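Local coordinates for protein pyridoxamine 5-phosphate-dependent dehydrase (Escherichia coli, PDB 3B8X) that removes the C3'-hydroxyl group from GDP-4-keto-6-deoxy-D-mannose by a combined transamination-deoxygenation, a step in L-colitose biosynthesis, at residues Leu137-Asn143 / Gln295-Ser301; Leu159-Cys163 / Cys174-Phe178; Tyr188-Ile192 / Ser301-Gly305. The protein carries 1 engineered substitution. All coordinates share one frame; numbering follows the deposited sequence.

Contacts 1, 2 and 3 fix three largely buried regions of the chain by different chemistry. Contact 1 reaches the surface at Gln296 and Glu300, whereas contacts 2 and 3 have no exposed touching residue. Side-chain amides bonded to backbone hold contact 1; a carboxylate wrapped in peptide N-H groups holds contact 2; contact 3 relies on one imidazole bond and aromatic packing. Contacts 1 and 3 share Ser301 and the loop before strand 305-310, and backbone bonds from Phe304 N to Leu138 O and from Ser302 N to Gly139 O join them. Contacts 2 and 3 both touch the bound cofactor-sugar adduct and are joined by a hydrogen bond.

Contact 1. Residues Leu137-Asn143 / Gln295-Ser301; sequences LLGNPNN and QQETGES
Asn140 uses both ends of its amide on the backbone of 295-301. Its OD1 takes the N-H of Thr298 at 2.8 Å, almost straight (174°) and in the carbonyl plane on a lone pair, while ND2 gives a more bent bond to Gln296 O at 3.0 Å. With both ends engaged, the amide has little freedom to flip. Gln295 answers in the reverse sense: extended, with CG anti to its backbone N (chi1 -176°), it runs past Asn140 in the opposite direction and delivers NE2 to Leu137 O at 3.1 Å, from above that carbonyl's plane. Asn140 N reaches the same oxygen from the other face. Thr113 O accepts from both amide nitrogens, Asn140 ND2 and Gln295 NE2. One water donates to Pro141 O and Thr298 OG1, bridging the loops. Packing is lighter: the Pro141 ring lies against the Thr298 carbonyl, CD 3.2 Å from O, and Thr298 CG2 approaches Asn143 CB at 4.1 Å. Asn143 itself caps helix 144-151 through Glu146 N. The contact thus ties the loop between strand 129-135 and helix 144-151 to the connection from strand 292-293 to strand 305-310, with Phe170 of strand 169-170 touching Thr298 and Asn143.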
loop_
_atom_site.group_PDB
_atom_site.type_symbol
_atom_site.label_atom_id
_atom_site.label_comp_id
_atom_site.label_asym_id
_atom_site.label_seq_id
_atom_site.Cartn_x
_atom_site.Cartn_y
_atom_site.Cartn_z
ATOM N N LEU B 137 21.186 3.889 -8.804
ATOM C CA LEU B 137 21.422 4.562 -7.547
ATOM C C LEU B 137 21.725 6.044 -7.603
ATOM O O LEU B 137 22.605 6.507 -8.332
ATOM C CB LEU B 137 22.452 3.816 -6.681
ATOM C CG LEU B 137 22.168 3.852 -5.170
ATOM C CD1 LEU B 137 21.102 2.814 -4.782
ATOM C CD2 LEU B 137 23.452 3.594 -4.369
ATOM N N LEU B 138 20.995 6.761 -6.769
ATOM C CA LEU B 138 21.207 8.176 -6.535
ATOM C C LEU B 138 21.135 9.014 -7.790
ATOM O O LEU B 138 21.717 10.103 -7.846
ATOM C CB LEU B 138 22.579 8.379 -5.892
ATOM C CG LEU B 138 22.543 9.054 -4.533
ATOM C CD1 LEU B 138 21.564 8.331 -3.615
ATOM C CD2 LEU B 138 23.963 9.111 -3.961
ATOM N N GLY B 139 20.484 8.508 -8.819
ATOM C CA GLY B 139 20.406 9.337 -10.002
ATOM C C GLY B 139 21.213 8.703 -11.145
ATOM O O GLY B 139 21.041 9.059 -12.322
ATOM N N ASN B 140 22.112 7.815 -10.752
ATOM C CA ASN B 140 23.011 7.219 -11.720
ATOM C C ASN B 140 22.440 5.975 -12.374
ATOM O O ASN B 140 22.297 4.942 -11.697
ATOM C CB ASN B 140 24.299 6.836 -10.995
ATOM C CG ASN B 140 25.545 6.996 -11.858
ATOM O OD1 ASN B 140 25.554 7.763 -12.839
ATOM N ND2 ASN B 140 26.627 6.297 -11.463
ATOM N N PRO B 141 22.217 6.018 -13.693
ATOM C CA PRO B 141 21.721 4.814 -14.380
ATOM C C PRO B 141 22.815 3.748 -14.474
ATOM O O PRO B 141 24.026 4.041 -14.509
ATOM C CB PRO B 141 21.429 5.306 -15.808
ATOM C CG PRO B 141 22.353 6.480 -16.036
ATOM C CD PRO B 141 22.689 7.051 -14.642
ATOM N N ASN B 142 22.368 2.505 -14.577
ATOM C CA ASN B 142 23.301 1.399 -14.779
ATOM C C ASN B 142 23.796 1.466 -16.209
ATOM O O ASN B 142 23.179 2.128 -17.044
ATOM C CB ASN B 142 22.553 0.080 -14.615
ATOM C CG ASN B 142 22.369 -0.269 -13.192
ATOM O OD1 ASN B 142 23.222 -0.970 -12.647
ATOM N ND2 ASN B 142 21.374 0.373 -12.514
ATOM N N ASN B 143 24.869 0.748 -16.526
ATOM C CA ASN B 143 25.264 0.735 -17.911
ATOM C C ASN B 143 24.525 -0.412 -18.538
ATOM O O ASN B 143 24.934 -1.563 -18.425
ATOM C CB ASN B 143 26.780 0.623 -18.111
ATOM C CG ASN B 143 27.132 0.443 -19.566
ATOM O OD1 ASN B 143 26.318 -0.060 -20.329
ATOM N ND2 ASN B 143 28.322 0.875 -19.970
ATOM N N GLN B 295 30.725 10.288 -6.636
ATOM C CA GLN B 295 30.157 9.281 -7.522
ATOM C C GLN B 295 30.641 9.479 -8.975
ATOM O O GLN B 295 30.687 10.605 -9.482
ATOM C CB GLN B 295 28.605 9.288 -7.453
ATOM C CG GLN B 295 27.826 8.201 -8.258
ATOM C CD GLN B 295 26.332 8.205 -7.913
ATOM O OE1 GLN B 295 25.788 9.247 -7.542
ATOM N NE2 GLN B 295 25.680 7.042 -7.993
ATOM N N GLN B 296 31.033 8.368 -9.594
ATOM C CA GLN B 296 31.400 8.365 -10.995
ATOM C C GLN B 296 30.124 8.214 -11.788
ATOM O O GLN B 296 29.433 7.187 -11.656
ATOM C CB GLN B 296 32.260 7.165 -11.340
ATOM C CG GLN B 296 32.482 7.048 -12.844
ATOM C CD GLN B 296 33.283 5.802 -13.191
ATOM O OE1 GLN B 296 32.785 4.891 -13.863
ATOM N NE2 GLN B 296 34.504 5.722 -12.672
ATOM N N GLU B 297 29.858 9.204 -12.634
ATOM C CA GLU B 297 28.674 9.235 -13.475
ATOM C C GLU B 297 28.669 8.270 -14.662
ATOM O O GLU B 297 29.645 8.194 -15.407
ATOM C CB GLU B 297 28.511 10.650 -14.050
ATOM C CG GLU B 297 27.234 10.810 -14.891
ATOM C CD GLU B 297 26.971 12.247 -15.217
ATOM O OE1 GLU B 297 27.968 12.989 -15.293
ATOM O OE2 GLU B 297 25.799 12.659 -15.355
ATOM N N THR B 298 27.534 7.609 -14.868
ATOM C CA THR B 298 27.298 6.746 -16.042
ATOM C C THR B 298 26.179 7.467 -16.850
ATOM O O THR B 298 25.286 8.062 -16.255
ATOM C CB THR B 298 26.852 5.339 -15.579
ATOM O OG1 THR B 298 27.945 4.732 -14.882
ATOM C CG2 THR B 298 26.504 4.445 -16.778
ATOM N N GLY B 299 26.274 7.529 -18.185
ATOM C CA GLY B 299 25.275 8.245 -19.008
ATOM C C GLY B 299 25.050 9.678 -18.521
ATOM O O GLY B 299 25.998 10.432 -18.270
ATOM N N GLU B 300 23.789 10.066 -18.397
ATOM C CA GLU B 300 23.453 11.381 -17.863
ATOM C C GLU B 300 22.654 11.231 -16.563
ATOM O O GLU B 300 21.473 10.902 -16.578
ATOM C CB GLU B 300 22.724 12.228 -18.888
ATOM C CG GLU B 300 23.660 12.653 -20.000
ATOM C CD GLU B 300 23.070 13.722 -20.891
ATOM O OE1 GLU B 300 22.191 14.465 -20.398
ATOM O OE2 GLU B 300 23.477 13.812 -22.075
ATOM N N SER B 301 23.356 11.309 -15.450
ATOM C CA SER B 301 22.730 11.124 -14.151
ATOM C C SER B 301 21.748 12.243 -13.815
ATOM O O SER B 301 21.886 13.377 -14.280
ATOM C CB SER B 301 23.855 11.050 -13.103
ATOM O OG SER B 301 23.389 11.019 -11.773
HETATM O O HOH W 1 26.489 2.950 -13.607
#

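Contact 2. Residues Leu159-Cys163 / Cys174-Phe178; sequences LEDNC and CAGTF. With NA (sodium ion), chain N; G4M ([(2R,3S,4R,5R)-5-(2-amino-6-oxo-1,6-dihydro-9H-purin-9-yl)-3,4-dihydroxytetrahydrofuran-2-yl]methyl (2R,3S,4S,5S,6R)-3,4-dihydroxy-5-[({3-hydroxy-2-methyl-5-[(phosphonooxy)methyl]pyridin-4-yl}methyl)amino]-6-methyltetrahydro-2H-pyran-2-yl dihydrogen diphosphate), chain O.
Glu160 sends its carboxylate into the turn at 174-178, where backbone N-H groups receive it. OE1 accepts from Gly176 N at 2.7 Å (162°), a donor standing above the carboxylate plane, and also from Asn136 ND2. OE2 takes Phe178 N at 2.7 Å, met nearly along its C-O bond though the hydrogen bond itself is bent (131° at the hydrogen), and Gly179 N as a further donor. Four donors therefore share the charge of this buried group, which would be expected to favour its ionised form. An extended chain beyond CG carries the carboxylate this far, and OE2 also lies at the edge of the Phe178 ring, near its plane, and 3.3 Å from Phe178 CB. Phe178 stacks on Phe144.

On strand 157-161, Asp161 alternates away from the turn. Its OD2 lies 2.7 Å from the pyridine nitrogen N1L of the bound adduct and accepts from Thr93 OG1 and Asn62 ND2, whereas OD1 takes Cys163 N in an Asx turn. Such an aspartate beside the pyridine nitrogen is a hallmark of fold-type I aminotransferases.

The turn is type II, running from Cys174 to Thr177, with Gly176 at the position where its positive phi suits glycine. Cys174 O accepts twice from Thr177, from N and from OG1, so one carbonyl oxygen is gripped by two donors of the same residue, while Lys173 NZ bonds to that hydroxyl. Thr177 O binds a sodium ion at 2.5 Å, with four waters and Asp203 OD2.

Asn162 covers the start of the turn: its OD1 is 3.4 Å from Ala175 CB but bonded to Asn136 ND2, and a water that donates to Ala175 O at 2.7 Å has only a weak bond from Asn162 ND2.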
loop_
_atom_site.group_PDB
_atom_site.type_symbol
_atom_site.label_atom_id
_atom_site.label_comp_id
_atom_site.label_asym_id
_atom_site.label_seq_id
_atom_site.Cartn_x
_atom_site.Cartn_y
_atom_site.Cartn_z
ATOM N N LEU B 159 14.527 -5.888 -14.732
ATOM C CA LEU B 159 13.605 -4.943 -14.078
ATOM C C LEU B 159 14.441 -3.777 -13.634
ATOM O O LEU B 159 15.599 -3.987 -13.388
ATOM C CB LEU B 159 13.062 -5.572 -12.818
ATOM C CG LEU B 159 12.222 -6.787 -13.236
ATOM C CD1 LEU B 159 11.825 -7.593 -12.017
ATOM C CD2 LEU B 159 11.039 -6.344 -14.096
ATOM N N GLU B 160 13.882 -2.580 -13.469
ATOM C CA GLU B 160 14.683 -1.483 -12.928
ATOM C C GLU B 160 13.892 -0.910 -11.783
ATOM O O GLU B 160 12.676 -0.747 -11.890
ATOM C CB GLU B 160 14.764 -0.320 -13.913
ATOM C CG GLU B 160 15.819 -0.444 -14.996
ATOM C CD GLU B 160 15.709 0.686 -16.006
ATOM O OE1 GLU B 160 16.300 1.767 -15.790
ATOM O OE2 GLU B 160 14.970 0.533 -17.003
ATOM N N ASP B 161 14.567 -0.610 -10.687
ATOM C CA ASP B 161 13.921 0.106 -9.607
ATOM C C ASP B 161 14.503 1.499 -9.915
ATOM O O ASP B 161 15.703 1.697 -9.769
ATOM C CB ASP B 161 14.367 -0.406 -8.221
ATOM C CG ASP B 161 13.938 0.551 -7.075
ATOM O OD1 ASP B 161 13.663 1.719 -7.425
ATOM O OD2 ASP B 161 13.870 0.143 -5.866
ATOM N N ASN B 162 13.692 2.387 -10.482
ATOM C CA ASN B 162 14.128 3.728 -10.806
ATOM C C ASN B 162 13.606 4.831 -9.871
ATOM O O ASN B 162 13.544 5.998 -10.243
ATOM C CB ASN B 162 13.753 4.131 -12.232
ATOM C CG ASN B 162 14.743 5.184 -12.824
ATOM O OD1 ASN B 162 15.964 5.086 -12.657
ATOM N ND2 ASN B 162 14.212 6.177 -13.520
ATOM N N CYS B 163 13.406 4.480 -8.618
ATOM C CA CYS B 163 12.895 5.427 -7.668
ATOM C C CYS B 163 13.866 6.541 -7.280
ATOM O O CYS B 163 13.414 7.542 -6.713
ATOM C CB CYS B 163 12.357 4.657 -6.445
ATOM S SG CYS B 163 10.859 3.676 -6.796
ATOM N N CYS B 174 15.519 6.924 -21.590
ATOM C CA CYS B 174 15.281 7.295 -20.194
ATOM C C CYS B 174 15.410 6.175 -19.201
ATOM O O CYS B 174 14.740 5.170 -19.356
ATOM C CB CYS B 174 13.853 7.780 -20.022
ATOM S SG CYS B 174 13.611 9.354 -20.827
ATOM N N ALA B 175 16.099 6.412 -18.092
ATOM C CA ALA B 175 16.171 5.369 -17.032
ATOM C C ALA B 175 14.745 4.958 -16.711
ATOM O O ALA B 175 13.844 5.794 -16.828
ATOM C CB ALA B 175 16.865 5.899 -15.792
ATOM N N GLY B 176 14.547 3.699 -16.304
ATOM C CA GLY B 176 13.220 3.170 -16.019
ATOM C C GLY B 176 12.631 2.459 -17.246
ATOM O O GLY B 176 11.698 1.655 -17.138
ATOM N N THR B 177 13.130 2.784 -18.428
ATOM C CA THR B 177 12.562 2.173 -19.624
ATOM C C THR B 177 13.354 1.049 -20.283
ATOM O O THR B 177 12.951 0.491 -21.313
ATOM C CB THR B 177 12.222 3.227 -20.682
ATOM O OG1 THR B 177 13.453 3.721 -21.232
ATOM C CG2 THR B 177 11.412 4.382 -20.038
ATOM N N PHE B 178 14.480 0.698 -19.695
ATOM C CA PHE B 178 15.269 -0.389 -20.264
ATOM C C PHE B 178 14.677 -1.765 -19.919
ATOM O O PHE B 178 14.668 -2.678 -20.747
ATOM C CB PHE B 178 16.678 -0.268 -19.724
ATOM C CG PHE B 178 17.389 0.985 -20.193
ATOM C CD1 PHE B 178 17.221 2.214 -19.522
ATOM C CD2 PHE B 178 18.212 0.953 -21.306
ATOM C CE1 PHE B 178 17.879 3.340 -19.943
ATOM C CE2 PHE B 178 18.848 2.110 -21.734
ATOM C CZ PHE B 178 18.733 3.274 -21.022
HETATM NA NA NA N . 10.959 0.033 -22.727
HETATM O OP3 G4M O . 9.650 6.261 -0.701
HETATM P PL G4M O . 8.907 5.404 -1.808
HETATM O OP1 G4M O . 7.958 4.248 -1.179
HETATM O OP2 G4M O . 8.013 6.386 -2.713
HETATM O OP4 G4M O . 10.019 4.780 -2.822
HETATM C C5B G4M O . 10.634 3.703 -2.174
HETATM C C5L G4M O . 11.957 3.505 -2.810
HETATM C C6L G4M O . 12.139 2.434 -3.674
HETATM N N1L G4M O . 13.323 2.212 -4.196
HETATM C C2L G4M O . 14.375 2.963 -3.952
HETATM C C2A G4M O . 15.718 2.611 -4.546
HETATM C C3L G4M O . 14.291 4.087 -3.135
HETATM O O3L G4M O . 15.422 4.776 -2.868
HETATM C C4L G4M O . 13.015 4.391 -2.562
HETATM C C4A G4M O . 12.829 5.487 -1.708
HETATM N N4A G4M O . 13.855 6.202 -1.354
HETATM C C4G G4M O . 13.642 7.371 -0.578
HETATM C C5G G4M O . 14.793 7.632 0.365
HETATM C C6G G4M O . 16.125 7.578 -0.382
HETATM O O5G G4M O . 14.558 8.985 0.741
HETATM C C3G G4M O . 12.374 7.260 0.285
HETATM O O3G G4M O . 11.369 8.063 -0.323
HETATM C C2G G4M O . 12.659 7.831 1.705
HETATM O O2G G4M O . 11.450 8.097 2.423
HETATM C C1G G4M O . 13.447 9.116 1.617
HETATM O O1G G4M O . 14.051 9.285 2.893
HETATM P P2 G4M O . 14.168 10.747 3.506
HETATM O O3P G4M O . 14.760 11.765 2.398
HETATM O O4P G4M O . 15.282 10.691 4.683
HETATM O OPP G4M O . 12.654 11.069 3.960
HETATM P P G4M O . 12.528 12.381 4.879
HETATM O O1P G4M O . 13.435 12.510 6.211
HETATM O O2P G4M O . 10.994 12.267 5.291
HETATM O "O5'" G4M O . 12.511 13.667 3.958
HETATM C "C5'" G4M O . 13.812 14.188 3.785
HETATM C "C4'" G4M O . 13.750 15.672 4.105
HETATM O "O4'" G4M O . 12.535 16.243 3.533
HETATM C "C3'" G4M O . 13.648 15.881 5.633
HETATM O "O3'" G4M O . 14.307 17.107 5.915
HETATM C "C2'" G4M O . 12.126 15.973 5.879
HETATM O "O2'" G4M O . 11.896 16.807 7.021
HETATM C "C1'" G4M O . 11.702 16.713 4.618
HETATM N N9 G4M O . 10.286 16.487 4.310
HETATM C C8 G4M O . 9.731 15.300 3.952
HETATM N N7 G4M O . 8.450 15.505 3.715
HETATM C C4 G4M O . 9.321 17.462 4.274
HETATM C C5 G4M O . 8.118 16.827 3.884
HETATM C C6 G4M O . 6.923 17.621 3.746
HETATM O O6 G4M O . 5.845 17.158 3.406
HETATM N N3 G4M O . 9.329 18.774 4.526
HETATM C C2 G4M O . 8.218 19.483 4.413
HETATM N N1 G4M O . 7.020 18.937 4.028
HETATM N N2 G4M O . 8.252 20.814 4.694
HETATM O O HOH W 2 14.061 8.328 -15.978
HETATM O O HOH W 3 11.003 -2.340 -21.894
HETATM O O HOH W 4 12.454 -1.186 -24.344
HETATM O O HOH W 5 9.243 0.728 -20.733
HETATM O O HOH W 6 10.745 2.364 -23.919
#

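Contact 3. Residues Tyr188-Ile192 / Ser301-Gly305; sequences YSNHI and SSWFG. Engineered in segment 188-192: Asn190 (natural residue His). With G4M ([(2R,3S,4R,5R)-5-(2-amino-6-oxo-1,6-dihydro-9H-purin-9-yl)-3,4-dihydroxytetrahydrofuran-2-yl]methyl (2R,3S,4S,5S,6R)-3,4-dihydroxy-5-[({3-hydroxy-2-methyl-5-[(phosphonooxy)methyl]pyridin-4-yl}methyl)amino]-6-methyltetrahydro-2H-pyran-2-yl dihydrogen diphosphate), chain O.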
loop_
_atom_site.group_PDB
_atom_site.type_symbol
_atom_site.label_atom_id
_atom_site.label_comp_id
_atom_site.label_asym_id
_atom_site.label_seq_id
_atom_site.Cartn_x
_atom_site.Cartn_y
_atom_site.Cartn_z
ATOM N N TYR B 188 8.190 13.310 -1.401
ATOM C CA TYR B 188 8.652 14.700 -1.198
ATOM C C TYR B 188 10.110 14.969 -1.500
ATOM O O TYR B 188 10.442 15.966 -2.112
ATOM C CB TYR B 188 8.455 15.066 0.267
ATOM C CG TYR B 188 8.868 16.477 0.585
ATOM C CD1 TYR B 188 7.996 17.531 0.351
ATOM C CD2 TYR B 188 10.127 16.761 1.115
ATOM C CE1 TYR B 188 8.358 18.835 0.671
ATOM C CE2 TYR B 188 10.503 18.080 1.418
ATOM C CZ TYR B 188 9.600 19.093 1.207
ATOM O OH TYR B 188 9.947 20.405 1.396
ATOM N N SER B 189 11.002 14.123 -1.011
ATOM C CA SER B 189 12.429 14.389 -1.183
ATOM C C SER B 189 13.013 13.914 -2.508
ATOM O O SER B 189 14.232 13.861 -2.675
ATOM C CB SER B 189 13.222 13.788 -0.014
ATOM O OG SER B 189 12.979 12.396 0.123
ATOM N N ASN B 190 12.133 13.611 -3.471
ATOM C CA ASN B 190 12.529 13.041 -4.748
ATOM C C ASN B 190 12.561 14.057 -5.888
ATOM O O ASN B 190 12.454 15.224 -5.662
ATOM C CB ASN B 190 11.594 11.898 -5.093
ATOM C CG ASN B 190 12.321 10.737 -5.605
ATOM O OD1 ASN B 190 13.364 10.891 -6.228
ATOM N ND2 ASN B 190 11.824 9.556 -5.319
ATOM N N HIS B 191 12.763 13.571 -7.116
ATOM C CA HIS B 191 12.828 14.451 -8.278
ATOM C C HIS B 191 11.567 15.280 -8.454
ATOM O O HIS B 191 11.636 16.435 -8.803
ATOM C CB HIS B 191 13.166 13.666 -9.551
ATOM C CG HIS B 191 14.596 13.270 -9.586
ATOM N ND1 HIS B 191 15.048 12.075 -9.056
ATOM C CD2 HIS B 191 15.698 13.979 -9.920
ATOM C CE1 HIS B 191 16.369 12.035 -9.150
ATOM N NE2 HIS B 191 16.788 13.193 -9.633
ATOM N N ILE B 192 10.421 14.656 -8.265
ATOM C CA ILE B 192 9.115 15.339 -8.304
ATOM C C ILE B 192 8.392 14.868 -7.049
ATOM O O ILE B 192 8.763 13.831 -6.478
ATOM C CB ILE B 192 8.254 15.046 -9.578
ATOM C CG1 ILE B 192 7.795 13.583 -9.653
ATOM C CG2 ILE B 192 9.002 15.503 -10.798
ATOM C CD1 ILE B 192 6.732 13.323 -10.775
ATOM N N SER B 301 23.356 11.309 -15.450
ATOM C CA SER B 301 22.730 11.124 -14.151
ATOM C C SER B 301 21.748 12.243 -13.815
ATOM O O SER B 301 21.886 13.377 -14.280
ATOM C CB SER B 301 23.855 11.050 -13.103
ATOM O OG SER B 301 23.389 11.019 -11.773
ATOM N N SER B 302 20.724 11.936 -13.011
ATOM C CA SER B 302 19.789 12.985 -12.597
ATOM C C SER B 302 20.187 13.447 -11.197
ATOM O O SER B 302 19.501 14.266 -10.591
ATOM C CB SER B 302 18.302 12.567 -12.655
ATOM O OG SER B 302 18.047 11.343 -11.961
ATOM N N TRP B 303 21.312 12.943 -10.688
ATOM C CA TRP B 303 21.893 13.432 -9.431
ATOM C C TRP B 303 20.899 13.652 -8.310
ATOM O O TRP B 303 20.619 14.796 -7.919
ATOM C CB TRP B 303 22.655 14.754 -9.705
ATOM C CG TRP B 303 23.852 14.537 -10.605
ATOM C CD1 TRP B 303 23.926 14.738 -11.965
ATOM C CD2 TRP B 303 25.113 13.967 -10.219
ATOM N NE1 TRP B 303 25.163 14.338 -12.444
ATOM C CE2 TRP B 303 25.902 13.851 -11.396
ATOM C CE3 TRP B 303 25.659 13.554 -8.983
ATOM C CZ2 TRP B 303 27.215 13.360 -11.371
ATOM C CZ3 TRP B 303 26.993 13.077 -8.954
ATOM C CH2 TRP B 303 27.750 13.001 -10.144
ATOM N N PHE B 304 20.439 12.567 -7.704
ATOM C CA PHE B 304 19.422 12.650 -6.669
ATOM C C PHE B 304 19.999 13.362 -5.451
ATOM O O PHE B 304 19.325 14.150 -4.769
ATOM C CB PHE B 304 18.995 11.214 -6.344
ATOM C CG PHE B 304 18.103 11.097 -5.155
ATOM C CD1 PHE B 304 16.717 11.128 -5.307
ATOM C CD2 PHE B 304 18.663 10.900 -3.902
ATOM C CE1 PHE B 304 15.884 10.987 -4.198
ATOM C CE2 PHE B 304 17.876 10.782 -2.776
ATOM C CZ PHE B 304 16.461 10.819 -2.912
ATOM N N GLY B 305 21.256 13.051 -5.174
ATOM C CA GLY B 305 21.998 13.625 -4.056
ATOM C C GLY B 305 23.480 13.528 -4.353
ATOM O O GLY B 305 23.873 12.974 -5.366
HETATM O OP3 G4M O . 9.650 6.261 -0.701
HETATM P PL G4M O . 8.907 5.404 -1.808
HETATM O OP1 G4M O . 7.958 4.248 -1.179
HETATM O OP2 G4M O . 8.013 6.386 -2.713
HETATM O OP4 G4M O . 10.019 4.780 -2.822
HETATM C C5B G4M O . 10.634 3.703 -2.174
HETATM C C5L G4M O . 11.957 3.505 -2.810
HETATM C C6L G4M O . 12.139 2.434 -3.674
HETATM N N1L G4M O . 13.323 2.212 -4.196
HETATM C C2L G4M O . 14.375 2.963 -3.952
HETATM C C2A G4M O . 15.718 2.611 -4.546
HETATM C C3L G4M O . 14.291 4.087 -3.135
HETATM O O3L G4M O . 15.422 4.776 -2.868
HETATM C C4L G4M O . 13.015 4.391 -2.562
HETATM C C4A G4M O . 12.829 5.487 -1.708
HETATM N N4A G4M O . 13.855 6.202 -1.354
HETATM C C4G G4M O . 13.642 7.371 -0.578
HETATM C C5G G4M O . 14.793 7.632 0.365
HETATM C C6G G4M O . 16.125 7.578 -0.382
HETATM O O5G G4M O . 14.558 8.985 0.741
HETATM C C3G G4M O . 12.374 7.260 0.285
HETATM O O3G G4M O . 11.369 8.063 -0.323
HETATM C C2G G4M O . 12.659 7.831 1.705
HETATM O O2G G4M O . 11.450 8.097 2.423
HETATM C C1G G4M O . 13.447 9.116 1.617
HETATM O O1G G4M O . 14.051 9.285 2.893
HETATM P P2 G4M O . 14.168 10.747 3.506
HETATM O O3P G4M O . 14.760 11.765 2.398
HETATM O O4P G4M O . 15.282 10.691 4.683
HETATM O OPP G4M O . 12.654 11.069 3.960
HETATM P P G4M O . 12.528 12.381 4.879
HETATM O O1P G4M O . 13.435 12.510 6.211
HETATM O O2P G4M O . 10.994 12.267 5.291
HETATM O "O5'" G4M O . 12.511 13.667 3.958
HETATM C "C5'" G4M O . 13.812 14.188 3.785
HETATM C "C4'" G4M O . 13.750 15.672 4.105
HETATM O "O4'" G4M O . 12.535 16.243 3.533
HETATM C "C3'" G4M O . 13.648 15.881 5.633
HETATM O "O3'" G4M O . 14.307 17.107 5.915
HETATM C "C2'" G4M O . 12.126 15.973 5.879
HETATM O "O2'" G4M O . 11.896 16.807 7.021
HETATM C "C1'" G4M O . 11.702 16.713 4.618
HETATM N N9 G4M O . 10.286 16.487 4.310
HETATM C C8 G4M O . 9.731 15.300 3.952
HETATM N N7 G4M O . 8.450 15.505 3.715
HETATM C C4 G4M O . 9.321 17.462 4.274
HETATM C C5 G4M O . 8.118 16.827 3.884
HETATM C C6 G4M O . 6.923 17.621 3.746
HETATM O O6 G4M O . 5.845 17.158 3.406
HETATM N N3 G4M O . 9.329 18.774 4.526
HETATM C C2 G4M O . 8.218 19.483 4.413
HETATM N N1 G4M O . 7.020 18.937 4.028
HETATM N N2 G4M O . 8.252 20.814 4.694
HETATM O O HOH W 7 16.558 14.559 -4.128
#
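His191 points the edge of its ring at the Ser302 carbonyl. NE2 donates to Ser302 O at 3.1 Å, nearly straight, the acceptor lying in the imidazole plane, although the nitrogen stands above the plane of the carbonyl. Ser302 OG, close by, has its own bond to Met166 O. The imidazole and Phe304 rings meet obliquely, planes 59° apart, with His191 CE1 at the phenyl edge and 3.9 Å from Phe304 CB. Phe304 swings its ring between the segments because CG is anti to the backbone N (chi1 171°). There Phe304 CE1 comes within 3.2 Å of OD1 of Asn190, an engineered residue (His in nature), whose amide is turned almost perpendicular to the phenyl plane (85°). That OD1 also accepts from His191 N, and Asn190 ND2 bonds to Cys163 O. Over one phenyl face, offset toward the rim, sits a water that donates to Ser189 O and Phe304 O. Beyond this packing Ser189 OG gives a hydrogen bond to O3P of the adduct's diphosphate at 3.0 Å, and guanine C5 of the adduct lies 3.3 Å above the plane of the Tyr188 ring, over its centre. The loop after strand 181-185 thus contributes Tyr188 and Ser189 to the nucleotide end of the pocket in this DegT/DnrJ/EryC1 family enzyme.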